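Local coordinates for PFC0360w protein (Plasmodium falciparum, PDB 3NI8) that probably activates the ATPase of the chaperone Hsp90, as a malaria-parasite member of the AHA1 family, at residues E25-P30 and H146-I151; P31-N36 and L152-K157; A37-Y42 and V55-G60; G61-F66 and I83-K88; R90-N93 and Y97-V100. All coordinates share one frame; numbering follows the deposited sequence.

Contact 1: E25-P30 and H146-I151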
# COMPACT_ATOMS: atom_id res chain seq x y z
N GLU A 25 -5.93 -10.86 2.92
CA GLU A 25 -7.38 -10.60 2.79
C GLU A 25 -7.92 -11.06 1.42
O GLU A 25 -7.21 -10.96 0.42
CB GLU A 25 -7.69 -9.10 2.95
CG GLU A 25 -7.34 -8.48 4.29
CD GLU A 25 -8.18 -9.04 5.42
OE1 GLU A 25 -9.20 -9.70 5.13
OE2 GLU A 25 -7.81 -8.82 6.60
N GLU A 26 -9.17 -11.53 1.38
CA GLU A 26 -9.77 -11.96 0.11
C GLU A 26 -10.96 -11.09 -0.25
O GLU A 26 -11.79 -10.72 0.60
CB GLU A 26 -10.16 -13.45 0.15
CG GLU A 26 -8.97 -14.40 0.34
CD GLU A 26 -9.38 -15.84 0.60
OE1 GLU A 26 -10.27 -16.35 -0.12
OE2 GLU A 26 -8.80 -16.47 1.51
N TYR A 27 -11.05 -10.76 -1.54
CA TYR A 27 -12.12 -9.89 -2.02
C TYR A 27 -12.85 -10.57 -3.17
O TYR A 27 -12.23 -11.27 -3.98
CB TYR A 27 -11.55 -8.55 -2.47
CG TYR A 27 -10.99 -7.71 -1.33
CD1 TYR A 27 -11.76 -6.74 -0.72
CD2 TYR A 27 -9.69 -7.91 -0.85
CE1 TYR A 27 -11.27 -5.98 0.33
CE2 TYR A 27 -9.19 -7.16 0.20
CZ TYR A 27 -9.98 -6.19 0.78
OH TYR A 27 -9.51 -5.42 1.82
N TYR A 28 -14.16 -10.35 -3.24
CA TYR A 28 -14.99 -10.94 -4.28
C TYR A 28 -15.01 -10.07 -5.52
O TYR A 28 -16.05 -9.67 -6.02
CB TYR A 28 -16.39 -11.23 -3.75
CG TYR A 28 -16.37 -12.26 -2.65
CD1 TYR A 28 -16.05 -13.61 -2.93
CD2 TYR A 28 -16.64 -11.91 -1.33
CE1 TYR A 28 -16.03 -14.57 -1.93
CE2 TYR A 28 -16.62 -12.87 -0.31
CZ TYR A 28 -16.31 -14.20 -0.62
OH TYR A 28 -16.29 -15.16 0.37
N VAL A 29 -13.81 -9.84 -6.04
CA VAL A 29 -13.60 -8.91 -7.11
C VAL A 29 -12.31 -9.43 -7.79
O VAL A 29 -11.49 -10.07 -7.12
CB VAL A 29 -13.48 -7.47 -6.50
CG1 VAL A 29 -12.03 -6.96 -6.46
CG2 VAL A 29 -14.39 -6.52 -7.21
N PRO A 30 -12.14 -9.20 -9.10
CA PRO A 30 -10.99 -9.76 -9.82
C PRO A 30 -9.71 -8.93 -9.59
O PRO A 30 -9.80 -7.75 -9.24
CB PRO A 30 -11.43 -9.68 -11.28
CG PRO A 30 -12.29 -8.46 -11.33
CD PRO A 30 -12.99 -8.39 -10.00
N HIS A 146 -9.27 -0.86 4.76
CA HIS A 146 -10.64 -0.66 5.18
C HIS A 146 -11.47 0.02 4.11
O HIS A 146 -12.60 -0.41 3.81
CB HIS A 146 -10.66 0.18 6.45
CG HIS A 146 -12.02 0.30 7.07
ND1 HIS A 146 -12.83 1.39 6.85
CD2 HIS A 146 -12.71 -0.55 7.86
CE1 HIS A 146 -13.96 1.22 7.51
NE2 HIS A 146 -13.92 0.05 8.13
N ASN A 147 -10.92 1.07 3.50
CA ASN A 147 -11.66 1.85 2.52
C ASN A 147 -11.88 1.16 1.17
O ASN A 147 -12.81 1.51 0.44
CB ASN A 147 -11.03 3.23 2.35
CG ASN A 147 -11.07 4.05 3.61
OD1 ASN A 147 -11.93 3.85 4.49
ND2 ASN A 147 -10.13 4.97 3.73
N ILE A 148 -11.02 0.19 0.85
CA ILE A 148 -11.23 -0.69 -0.30
C ILE A 148 -12.57 -1.40 -0.13
O ILE A 148 -13.38 -1.48 -1.05
CB ILE A 148 -10.07 -1.71 -0.46
CG1 ILE A 148 -8.83 -1.01 -1.00
CG2 ILE A 148 -10.49 -2.88 -1.40
CD1 ILE A 148 -7.54 -1.74 -0.75
N GLU A 149 -12.81 -1.90 1.06
CA GLU A 149 -14.11 -2.51 1.34
C GLU A 149 -15.27 -1.48 1.36
O GLU A 149 -16.23 -1.62 0.61
CB GLU A 149 -14.06 -3.32 2.64
CG GLU A 149 -15.19 -4.33 2.71
CD GLU A 149 -15.47 -4.80 4.12
OE1 GLU A 149 -14.74 -4.43 5.05
OE2 GLU A 149 -16.45 -5.55 4.29
N VAL A 150 -15.16 -0.45 2.20
CA VAL A 150 -16.28 0.45 2.53
C VAL A 150 -16.51 1.63 1.56
O VAL A 150 -17.66 2.00 1.32
CB VAL A 150 -16.15 1.00 4.00
CG1 VAL A 150 -17.23 2.03 4.30
CG2 VAL A 150 -16.24 -0.15 4.99
N ILE A 151 -15.44 2.22 1.04
CA ILE A 151 -15.53 3.30 0.05
C ILE A 151 -15.67 2.73 -1.37
O ILE A 151 -16.56 3.14 -2.14
CB ILE A 151 -14.25 4.20 0.09
CG1 ILE A 151 -13.95 4.71 1.53
CG2 ILE A 151 -14.31 5.30 -0.99
CD1 ILE A 151 -14.54 6.03 1.89
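The grip of the C-terminal helix 132-150 on edge strand 21-27, a feature of the helix-grip fold, is made here by Tyr27 at the end of the strand and Ile148 in the last turns of the helix. The touch is made by one methyl branch and one side of the phenol ring: Ile148 CG2 sits 3.6 Å from Tyr27 CE1, while Tyr27 CZ is 4.0 Å and Tyr27 CD1 4.1 Å from that same methyl. The approach is oblique to the ring, and the two side chains lie at about a right angle to each other. For Ile148 the first torsion explains the choice of branch, since CG2 stands opposite the backbone N and CG1 lies beside it (chi1 -74°). A looser touch follows along the helix, where Tyr27 CE1 is 4.5 Å from Glu149 CB. Around this pair, Leu34 of helix 31-39 packs on both Tyr27 and Ile148, and Phe38 on Ile148. The Tyr27 hydroxyl makes a weak hydrogen bond to the carbonyl of Leu145, one turn earlier. Strand and helix are thus joined mainly by apolar packing, while the weak bond to Leu145 O gives the hydroxyl of this buried phenol a polar partner.

Contact 2: P31-N36 and L152-K157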
# COMPACT_ATOMS: atom_id res chain seq x y z
N PRO A 31 -8.51 -9.54 -9.82
CA PRO A 31 -7.22 -8.90 -9.46
C PRO A 31 -6.98 -7.48 -10.00
O PRO A 31 -6.43 -6.64 -9.27
CB PRO A 31 -6.17 -9.86 -10.03
CG PRO A 31 -6.87 -11.18 -10.13
CD PRO A 31 -8.32 -10.87 -10.43
N GLU A 32 -7.39 -7.24 -11.25
CA GLU A 32 -7.12 -5.97 -11.95
C GLU A 32 -7.70 -4.76 -11.22
O GLU A 32 -7.12 -3.68 -11.22
CB GLU A 32 -7.65 -6.01 -13.38
CG GLU A 32 -9.14 -6.30 -13.52
CD GLU A 32 -9.67 -5.93 -14.88
OE1 GLU A 32 -9.34 -4.81 -15.33
OE2 GLU A 32 -10.39 -6.74 -15.52
N VAL A 33 -8.85 -4.97 -10.59
CA VAL A 33 -9.55 -3.94 -9.85
C VAL A 33 -8.78 -3.61 -8.55
O VAL A 33 -8.64 -2.45 -8.17
CB VAL A 33 -11.03 -4.40 -9.63
CG1 VAL A 33 -11.62 -3.91 -8.35
CG2 VAL A 33 -11.90 -3.96 -10.79
N LEU A 34 -8.26 -4.64 -7.89
CA LEU A 34 -7.41 -4.41 -6.72
C LEU A 34 -6.06 -3.79 -7.10
O LEU A 34 -5.60 -2.86 -6.43
CB LEU A 34 -7.20 -5.70 -5.93
CG LEU A 34 -8.45 -6.25 -5.26
CD1 LEU A 34 -8.11 -7.53 -4.56
CD2 LEU A 34 -9.02 -5.19 -4.28
N PHE A 35 -5.46 -4.28 -8.18
CA PHE A 35 -4.24 -3.69 -8.76
C PHE A 35 -4.41 -2.20 -9.07
O PHE A 35 -3.54 -1.38 -8.73
CB PHE A 35 -3.82 -4.48 -10.02
CG PHE A 35 -2.56 -3.96 -10.68
CD1 PHE A 35 -1.32 -4.49 -10.34
CD2 PHE A 35 -2.61 -2.95 -11.64
CE1 PHE A 35 -0.14 -4.02 -10.96
CE2 PHE A 35 -1.45 -2.45 -12.25
CZ PHE A 35 -0.21 -3.00 -11.91
N ASN A 36 -5.52 -1.85 -9.73
CA ASN A 36 -5.89 -0.45 -9.98
C ASN A 36 -5.87 0.36 -8.70
O ASN A 36 -5.29 1.44 -8.64
CB ASN A 36 -7.29 -0.32 -10.62
CG ASN A 36 -7.77 1.14 -10.70
OD1 ASN A 36 -8.56 1.60 -9.86
ND2 ASN A 36 -7.31 1.86 -11.72
N LEU A 152 -14.79 1.80 -1.73
CA LEU A 152 -14.80 1.23 -3.05
C LEU A 152 -15.89 0.16 -3.24
O LEU A 152 -16.13 -0.26 -4.34
CB LEU A 152 -13.42 0.68 -3.42
CG LEU A 152 -12.17 1.57 -3.34
CD1 LEU A 152 -11.03 0.84 -4.03
CD2 LEU A 152 -12.35 2.97 -3.93
N GLY A 153 -16.51 -0.29 -2.16
CA GLY A 153 -17.59 -1.25 -2.25
C GLY A 153 -17.15 -2.63 -2.73
O GLY A 153 -17.94 -3.37 -3.33
N TYR A 154 -15.90 -2.99 -2.45
CA TYR A 154 -15.48 -4.35 -2.77
C TYR A 154 -15.71 -5.22 -1.55
O TYR A 154 -15.14 -4.98 -0.50
CB TYR A 154 -14.03 -4.41 -3.21
CG TYR A 154 -13.66 -3.46 -4.33
CD1 TYR A 154 -14.61 -2.97 -5.22
CD2 TYR A 154 -12.33 -3.07 -4.51
CE1 TYR A 154 -14.25 -2.08 -6.26
CE2 TYR A 154 -11.96 -2.21 -5.54
CZ TYR A 154 -12.92 -1.71 -6.41
OH TYR A 154 -12.51 -0.87 -7.41
N PRO A 155 -16.57 -6.23 -1.70
CA PRO A 155 -16.86 -7.09 -0.56
C PRO A 155 -15.68 -8.02 -0.23
O PRO A 155 -14.98 -8.51 -1.13
CB PRO A 155 -18.08 -7.90 -1.02
CG PRO A 155 -18.37 -7.46 -2.48
CD PRO A 155 -17.16 -6.74 -2.95
N LYS A 156 -15.49 -8.24 1.07
CA LYS A 156 -14.39 -9.04 1.58
C LYS A 156 -14.87 -10.11 2.58
O LYS A 156 -15.80 -9.87 3.36
CB LYS A 156 -13.31 -8.12 2.19
CG LYS A 156 -13.38 -7.91 3.68
CD LYS A 156 -11.99 -8.04 4.31
CE LYS A 156 -12.07 -8.31 5.82
NZ LYS A 156 -11.99 -7.07 6.65
N LYS A 157 -14.23 -11.28 2.53
CA LYS A 157 -14.46 -12.34 3.52
C LYS A 157 -14.36 -11.84 4.95
O LYS A 157 -15.15 -12.27 5.81
CB LYS A 157 -13.46 -13.47 3.35
CG LYS A 157 -13.98 -14.66 2.56
CD LYS A 157 -12.98 -15.81 2.62
CE LYS A 157 -13.67 -17.14 2.43
NZ LYS A 157 -12.95 -18.19 3.19
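Apolar packing carries the whole meeting of Val33 and Leu34 with Tyr154. Val33 brings CG1 over one face of the phenol ring, above its outer half near CZ and CE2; the 3.2 Å modelled between Val33 CG1 and Tyr154 CZ is short enough to be doubtful, and the valine torsion (chi1 147°) is well off a staggered value. Leu34 reaches the ring obliquely through a single methyl, its CD2 lying 3.9 Å from Tyr154 CD2. The second face of the ring is taken by Leu152 of the same segment, whose CB stands 3.8 Å above the plane, over its centre, so that the ring is held between a helix side chain and its own chain. The setting is the helix-grip architecture: Leu34 of helix 31-39 packs on Phe104 of strand 98-106 and on Ile148 near the end of the long helix 132-150, and the chain then turns back past it. Backbone bonding directs that return. Gly153 leaves the helical conformation with positive phi (67°), Tyr154 pairs with Ile148, and Pro155 and Lys157 pair with Tyr28 and Glu26 of the first strand region. Beyond the helix, the Tyr154 side chain also touches Val29.

Contact 3: A37-Y42 and V55-G60. With IPA (isopropyl alcohol), chain B.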
# COMPACT_ATOMS: atom_id res chain seq x y z
N ALA A 37 -6.49 -0.19 -7.67
CA ALA A 37 -6.67 0.54 -6.42
C ALA A 37 -5.32 0.96 -5.80
O ALA A 37 -5.25 1.98 -5.07
CB ALA A 37 -7.49 -0.28 -5.43
N PHE A 38 -4.27 0.16 -6.05
CA PHE A 38 -2.96 0.45 -5.49
C PHE A 38 -2.11 1.38 -6.36
O PHE A 38 -1.10 1.92 -5.87
CB PHE A 38 -2.19 -0.83 -5.20
CG PHE A 38 -2.54 -1.47 -3.89
CD1 PHE A 38 -1.75 -1.27 -2.77
CD2 PHE A 38 -3.68 -2.29 -3.79
CE1 PHE A 38 -2.10 -1.85 -1.56
CE2 PHE A 38 -4.02 -2.87 -2.59
CZ PHE A 38 -3.23 -2.66 -1.47
N THR A 39 -2.50 1.56 -7.62
CA THR A 39 -1.62 2.21 -8.59
C THR A 39 -2.24 3.39 -9.35
O THR A 39 -1.60 3.99 -10.23
CB THR A 39 -1.15 1.19 -9.64
OG1 THR A 39 -2.30 0.62 -10.28
CG2 THR A 39 -0.32 0.07 -9.02
N ASP A 40 -3.48 3.72 -9.04
CA ASP A 40 -4.22 4.74 -9.76
C ASP A 40 -4.48 5.93 -8.84
O ASP A 40 -5.16 5.80 -7.80
CB ASP A 40 -5.52 4.14 -10.28
CG ASP A 40 -6.40 5.13 -11.00
OD1 ASP A 40 -6.44 6.33 -10.63
OD2 ASP A 40 -7.09 4.68 -11.94
N ALA A 41 -3.94 7.08 -9.24
CA ALA A 41 -3.99 8.29 -8.43
C ALA A 41 -5.41 8.65 -7.99
O ALA A 41 -5.62 9.04 -6.82
CB ALA A 41 -3.33 9.46 -9.16
N TYR A 42 -6.39 8.50 -8.89
CA TYR A 42 -7.75 8.90 -8.56
C TYR A 42 -8.44 7.92 -7.59
O TYR A 42 -9.24 8.35 -6.76
CB TYR A 42 -8.55 9.21 -9.83
CG TYR A 42 -7.84 10.24 -10.71
CD1 TYR A 42 -7.08 11.25 -10.14
CD2 TYR A 42 -7.94 10.19 -12.08
CE1 TYR A 42 -6.42 12.18 -10.93
CE2 TYR A 42 -7.29 11.11 -12.88
CZ TYR A 42 -6.54 12.10 -12.30
OH TYR A 42 -5.89 13.01 -13.11
N VAL A 55 1.00 9.86 -8.56
CA VAL A 55 1.44 8.56 -9.06
C VAL A 55 2.07 8.72 -10.43
O VAL A 55 1.41 9.16 -11.37
CB VAL A 55 0.25 7.53 -9.15
CG1 VAL A 55 0.59 6.36 -10.05
CG2 VAL A 55 -0.15 7.01 -7.80
N ASP A 56 3.35 8.36 -10.53
CA ASP A 56 4.00 8.20 -11.82
C ASP A 56 4.21 6.70 -11.97
O ASP A 56 5.21 6.14 -11.48
CB ASP A 56 5.31 8.98 -11.86
CG ASP A 56 6.06 8.82 -13.18
OD1 ASP A 56 5.47 8.42 -14.22
OD2 ASP A 56 7.28 9.09 -13.18
N LEU A 57 3.25 6.03 -12.62
CA LEU A 57 3.23 4.56 -12.66
C LEU A 57 4.21 3.93 -13.66
O LEU A 57 3.84 3.56 -14.78
CB LEU A 57 1.81 4.04 -12.85
CG LEU A 57 1.60 2.53 -12.74
CD1 LEU A 57 1.83 2.11 -11.31
CD2 LEU A 57 0.19 2.16 -13.25
N LYS A 58 5.46 3.82 -13.21
CA LYS A 58 6.53 3.18 -14.01
C LYS A 58 7.66 2.71 -13.07
O LYS A 58 7.76 3.20 -11.93
CB LYS A 58 7.05 4.13 -15.11
CG LYS A 58 8.03 5.21 -14.62
CD LYS A 58 8.30 6.23 -15.71
CE LYS A 58 9.22 7.34 -15.23
NZ LYS A 58 10.60 7.10 -15.69
N VAL A 59 8.47 1.76 -13.51
CA VAL A 59 9.58 1.28 -12.69
C VAL A 59 10.52 2.47 -12.46
O VAL A 59 10.94 3.11 -13.42
CB VAL A 59 10.31 0.06 -13.35
CG1 VAL A 59 11.66 -0.25 -12.65
CG2 VAL A 59 9.38 -1.18 -13.37
N GLY A 60 10.79 2.79 -11.20
CA GLY A 60 11.54 4.00 -10.86
C GLY A 60 10.66 5.24 -10.69
O GLY A 60 11.16 6.33 -10.35
C1 IPA B . 0.77 3.69 -3.94
C2 IPA B . 0.92 2.43 -3.08
C3 IPA B . 0.25 2.48 -1.71
O2 IPA B . 0.50 1.30 -3.81
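The backbones come closest where the CA atoms of Ala41 and Val55 are 5.5 Å apart, and they are a little wider at Thr39 and Leu57, 6.8 Å between CA atoms. Side chains fill this wedge between the break in helices 31-39 and 41-47 and the loop after strand 54-55. Val55 straddles the break: its CG1 lies 3.2 Å from the carbonyl O of Thr39, while its CB is 4.1 Å from Ala41 CB. Leu57, at the centre of an inverse gamma turn, reaches back with both methyls, and Leu57 CD1 comes within 3.5 Å of Thr39 CB and touches CG2 as well. The hydroxyl of Thr39 stands between its backbone N and carbonyl carbon (chi1 58°) and is bonded to the carbonyl of Phe35, which leaves the carbon side of the residue to the leucine. Asp40 is the N-cap of helix 41-47; its OD1 accepts from Tyr42 N at 2.8 Å, a bent bond of 134°. Next to the contact, O2 of an isopropyl alcohol, probably from the crystallisation liquor, lies 2.7 Å from Phe38 O and near the plane of the Phe38 ring, at its edge. The Thr39 hydroxyl and Asp40 OD1 thus have partners on the helix side, and the loop offers hydrocarbon, which meets Thr39 CB and CG2, Ala41 CB and the Thr39 carbonyl oxygen.

Contact 4: G61-F66 and I83-K88; sequences GKFSLF and IVEKWK. With IPA (isopropyl alcohol), chain B.
Phe63 drives the far end of its ring into the 83-88 strand, and the packing there is close: Phe63 CZ lies 3.3 Å from Glu85 OE1. Lys86 O is 3.6 Å from Phe63 CZ. The indole comes in at the edge of the phenyl, near its plane, with Trp87 CD1 3.8 Å from Phe63 CZ, while the two oxygens approach obliquely, the carboxylate plane turned 51° from the ring. The phenyl and the indole five-membered ring are themselves tilted by 50°. Strand 70-78 runs between these two strands in the antiparallel sheet, so they are next-but-one neighbours; their axes, 8.9 Å apart at closest, diverge by 53°, which is consistent with a strong twist of the sheet between them. One face of Phe63 carries an isopropyl alcohol, with C1 3.7 Å from Phe63 CD1; the alcohol O2 is also 2.6 Å from Glu85 OE2. The looser side is that of Lys86, partly exposed, whose side chain comes no nearer than 6.4 Å to segment 61-66 and forms a salt bridge through NZ with Glu73.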
# COMPACT_ATOMS: atom_id res chain seq x y z
N GLY A 61 9.35 5.09 -10.93
CA GLY A 61 8.41 6.20 -10.84
C GLY A 61 8.07 6.46 -9.38
O GLY A 61 7.93 5.53 -8.58
N LYS A 62 7.93 7.74 -9.05
CA LYS A 62 7.61 8.13 -7.69
C LYS A 62 6.12 8.08 -7.41
O LYS A 62 5.29 8.03 -8.33
CB LYS A 62 8.18 9.51 -7.37
CG LYS A 62 9.68 9.49 -7.08
CD LYS A 62 10.26 10.88 -7.19
CE LYS A 62 11.71 10.96 -6.68
NZ LYS A 62 12.22 12.36 -6.94
N PHE A 63 5.80 8.03 -6.13
CA PHE A 63 4.46 8.23 -5.65
C PHE A 63 4.48 8.95 -4.33
O PHE A 63 5.46 8.93 -3.60
CB PHE A 63 3.63 6.92 -5.60
CG PHE A 63 4.10 5.92 -4.58
CD1 PHE A 63 3.64 5.97 -3.26
CD2 PHE A 63 4.95 4.88 -4.95
CE1 PHE A 63 4.06 5.03 -2.31
CE2 PHE A 63 5.36 3.94 -4.02
CZ PHE A 63 4.92 4.01 -2.70
N SER A 64 3.34 9.57 -4.03
CA SER A 64 3.16 10.37 -2.82
C SER A 64 1.70 10.26 -2.40
O SER A 64 0.80 10.38 -3.24
CB SER A 64 3.52 11.82 -3.11
OG SER A 64 2.74 12.68 -2.31
N LEU A 65 1.47 10.02 -1.12
CA LEU A 65 0.14 10.01 -0.54
C LEU A 65 0.06 11.07 0.57
O LEU A 65 1.08 11.36 1.22
CB LEU A 65 -0.14 8.64 0.07
CG LEU A 65 -0.84 7.52 -0.71
CD1 LEU A 65 -0.60 7.56 -2.21
CD2 LEU A 65 -0.41 6.18 -0.14
N PHE A 66 -1.15 11.60 0.79
CA PHE A 66 -1.43 12.60 1.83
C PHE A 66 -0.46 13.79 1.77
O PHE A 66 0.21 14.10 2.76
CB PHE A 66 -1.41 11.97 3.25
CG PHE A 66 -2.48 10.92 3.50
CD1 PHE A 66 -3.81 11.29 3.76
CD2 PHE A 66 -2.16 9.56 3.50
CE1 PHE A 66 -4.80 10.31 4.00
CE2 PHE A 66 -3.16 8.57 3.74
CZ PHE A 66 -4.47 8.96 4.00
N ILE A 83 2.98 -5.86 -7.37
CA ILE A 83 3.76 -4.62 -7.35
C ILE A 83 4.74 -4.69 -6.18
O ILE A 83 4.52 -5.40 -5.22
CB ILE A 83 2.88 -3.33 -7.28
CG1 ILE A 83 1.75 -3.48 -6.27
CG2 ILE A 83 2.30 -3.02 -8.63
CD1 ILE A 83 0.97 -2.20 -6.03
N VAL A 84 5.86 -3.99 -6.32
CA VAL A 84 6.87 -3.84 -5.27
C VAL A 84 7.25 -2.36 -5.20
O VAL A 84 7.37 -1.69 -6.24
CB VAL A 84 8.15 -4.69 -5.54
CG1 VAL A 84 9.12 -4.60 -4.34
CG2 VAL A 84 7.80 -6.15 -5.85
N GLU A 85 7.45 -1.86 -3.99
CA GLU A 85 7.70 -0.43 -3.77
C GLU A 85 8.79 -0.22 -2.75
O GLU A 85 8.90 -1.01 -1.82
CB GLU A 85 6.43 0.25 -3.23
CG GLU A 85 5.23 0.12 -4.16
CD GLU A 85 3.93 0.56 -3.53
OE1 GLU A 85 3.89 0.90 -2.32
OE2 GLU A 85 2.93 0.56 -4.25
N LYS A 86 9.59 0.84 -2.95
CA LYS A 86 10.21 1.55 -1.81
C LYS A 86 9.10 2.44 -1.22
O LYS A 86 8.28 2.97 -1.96
CB LYS A 86 11.37 2.44 -2.26
CG LYS A 86 12.43 1.75 -3.13
CD LYS A 86 13.86 2.10 -2.66
CE LYS A 86 14.24 3.55 -2.95
NZ LYS A 86 14.24 3.76 -4.42
N TRP A 87 9.10 2.62 0.09
CA TRP A 87 7.95 3.19 0.80
C TRP A 87 8.41 3.73 2.15
O TRP A 87 8.99 2.99 2.95
CB TRP A 87 6.92 2.07 1.02
CG TRP A 87 5.53 2.48 1.50
CD1 TRP A 87 4.38 2.52 0.73
CD2 TRP A 87 5.12 2.83 2.84
NE1 TRP A 87 3.30 2.87 1.51
CE2 TRP A 87 3.72 3.07 2.80
CE3 TRP A 87 5.80 2.97 4.06
CZ2 TRP A 87 2.98 3.45 3.95
CZ3 TRP A 87 5.08 3.34 5.20
CH2 TRP A 87 3.67 3.57 5.13
N LYS A 88 8.14 5.00 2.41
CA LYS A 88 8.43 5.59 3.72
C LYS A 88 7.37 6.63 4.11
O LYS A 88 6.66 7.14 3.25
CB LYS A 88 9.84 6.21 3.76
CG LYS A 88 9.99 7.46 2.88
CD LYS A 88 11.43 7.94 2.71
CE LYS A 88 11.99 8.53 4.00
NZ LYS A 88 13.44 8.22 4.08
C1 IPA B . 0.77 3.69 -3.94
C2 IPA B . 0.92 2.43 -3.08
C3 IPA B . 0.25 2.48 -1.71
O2 IPA B . 0.50 1.30 -3.81

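Contact 5: R90-N93 and Y97-V100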
# COMPACT_ATOMS: atom_id res chain seq x y z
N ARG A 90 7.41 10.42 5.56
CA ARG A 90 8.45 11.42 5.37
C ARG A 90 9.23 11.74 6.64
O ARG A 90 10.27 12.37 6.57
CB ARG A 90 7.91 12.69 4.71
CG ARG A 90 7.08 13.58 5.56
CD ARG A 90 6.59 14.74 4.69
NE ARG A 90 5.96 15.79 5.48
CZ ARG A 90 6.29 17.08 5.42
NH1 ARG A 90 7.24 17.49 4.57
NH2 ARG A 90 5.66 17.96 6.19
N ASP A 91 8.74 11.27 7.78
CA ASP A 91 9.37 11.57 9.06
C ASP A 91 10.40 10.51 9.48
O ASP A 91 11.05 10.67 10.52
CB ASP A 91 8.32 11.77 10.14
CG ASP A 91 7.60 10.51 10.48
OD1 ASP A 91 6.86 9.99 9.63
OD2 ASP A 91 7.76 10.02 11.62
N TRP A 92 10.55 9.46 8.68
CA TRP A 92 11.64 8.50 8.84
C TRP A 92 12.97 9.16 8.45
O TRP A 92 12.99 10.19 7.77
CB TRP A 92 11.42 7.28 7.96
CG TRP A 92 10.31 6.40 8.37
CD1 TRP A 92 9.46 6.58 9.43
CD2 TRP A 92 9.87 5.22 7.70
NE1 TRP A 92 8.53 5.57 9.47
CE2 TRP A 92 8.76 4.72 8.42
CE3 TRP A 92 10.31 4.52 6.57
CZ2 TRP A 92 8.09 3.54 8.04
CZ3 TRP A 92 9.63 3.36 6.19
CH2 TRP A 92 8.54 2.88 6.93
N ASN A 93 14.08 8.54 8.85
CA ASN A 93 15.40 8.99 8.44
C ASN A 93 15.45 9.13 6.94
O ASN A 93 14.84 8.34 6.22
CB ASN A 93 16.48 8.02 8.89
CG ASN A 93 16.80 8.17 10.35
OD1 ASN A 93 17.18 9.26 10.80
ND2 ASN A 93 16.65 7.08 11.10
N TYR A 97 14.08 3.39 4.01
CA TYR A 97 13.00 3.05 3.09
C TYR A 97 12.55 1.63 3.40
O TYR A 97 13.38 0.72 3.43
CB TYR A 97 13.48 3.11 1.64
CG TYR A 97 13.18 4.40 0.92
CD1 TYR A 97 11.89 4.67 0.43
CD2 TYR A 97 14.18 5.36 0.71
CE1 TYR A 97 11.59 5.87 -0.25
CE2 TYR A 97 13.89 6.58 0.03
CZ TYR A 97 12.60 6.81 -0.45
OH TYR A 97 12.32 7.98 -1.12
N SER A 98 11.26 1.42 3.63
CA SER A 98 10.76 0.07 3.78
C SER A 98 10.45 -0.52 2.39
O SER A 98 10.57 0.16 1.37
CB SER A 98 9.54 0.05 4.70
OG SER A 98 8.42 0.62 4.04
N THR A 99 10.05 -1.79 2.37
CA THR A 99 9.67 -2.46 1.14
C THR A 99 8.25 -2.95 1.29
O THR A 99 7.93 -3.68 2.25
CB THR A 99 10.57 -3.67 0.87
OG1 THR A 99 11.92 -3.24 0.79
CG2 THR A 99 10.20 -4.37 -0.42
N VAL A 100 7.39 -2.54 0.36
CA VAL A 100 6.04 -3.05 0.30
C VAL A 100 5.88 -3.93 -0.95
O VAL A 100 6.22 -3.52 -2.05
CB VAL A 100 4.97 -1.92 0.34
CG1 VAL A 100 3.55 -2.49 0.10
CG2 VAL A 100 5.03 -1.16 1.67
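Trp92 turns an edge of its indole, the six-membered side, to Ser98, with the backbone N of Ser98 lying near the ring plane. Elsewhere the indole touches Val132, Arg135 and Cys136 of helix 132-150 and Pro122 and Asn125 of a loop. Tyr97, whose CB points away from segment 90-93, has its ring in cation-pi contacts with Lys86 and Lys88. All this belongs to a beta hairpin of the helix-grip sheet: strands 82-89 and 98-106 are adjacent and antiparallel, and Trp92 stands in the long connection between them, folded back onto the start of the second strand. Its side chain leaves opposite the carbonyl carbon (chi1 -70°) with the ring turned so that CZ3 and CH2 lead. Trp92 CZ3 is 3.6 Å from Ser98 N, and Trp92 CH2 is 3.7 Å from Ser98 CB. The approach is thus a ring C-H edge against a strand backbone and one short side chain, and the two segments bury 106 Å² between them. The serine hydroxyl looks elsewhere for its bonds, to Trp87 O and His118 NE2, which fixes its rotation while the indole passes alongside. Tyr97 C is the remaining neighbour, 4.4 Å from Trp92 CZ3.

Contacts 1 and 2 form one cluster, their centres 4 Å apart, joining the first strand and helix 31-39 to the end of the chain; they cross along the sequence and close a loop that contains the other three. Contacts 3, 4 and 5 follow in series within it. Contact 3 shares helix 31-39 with contact 2 and lies about 8 Å, centre to centre, from contact 4, with one isopropyl alcohol touching both. Contact 4 adjoins contact 5, about 10 Å away between centres, through neighbouring strands 82-89 and 98-106. The centres of contacts 1 and 5 are about 26 Å apart, on opposite sides of the chain's centre, both reaching the same sheet, so together they sample the helix-grip domain from chain closure to hairpin loop.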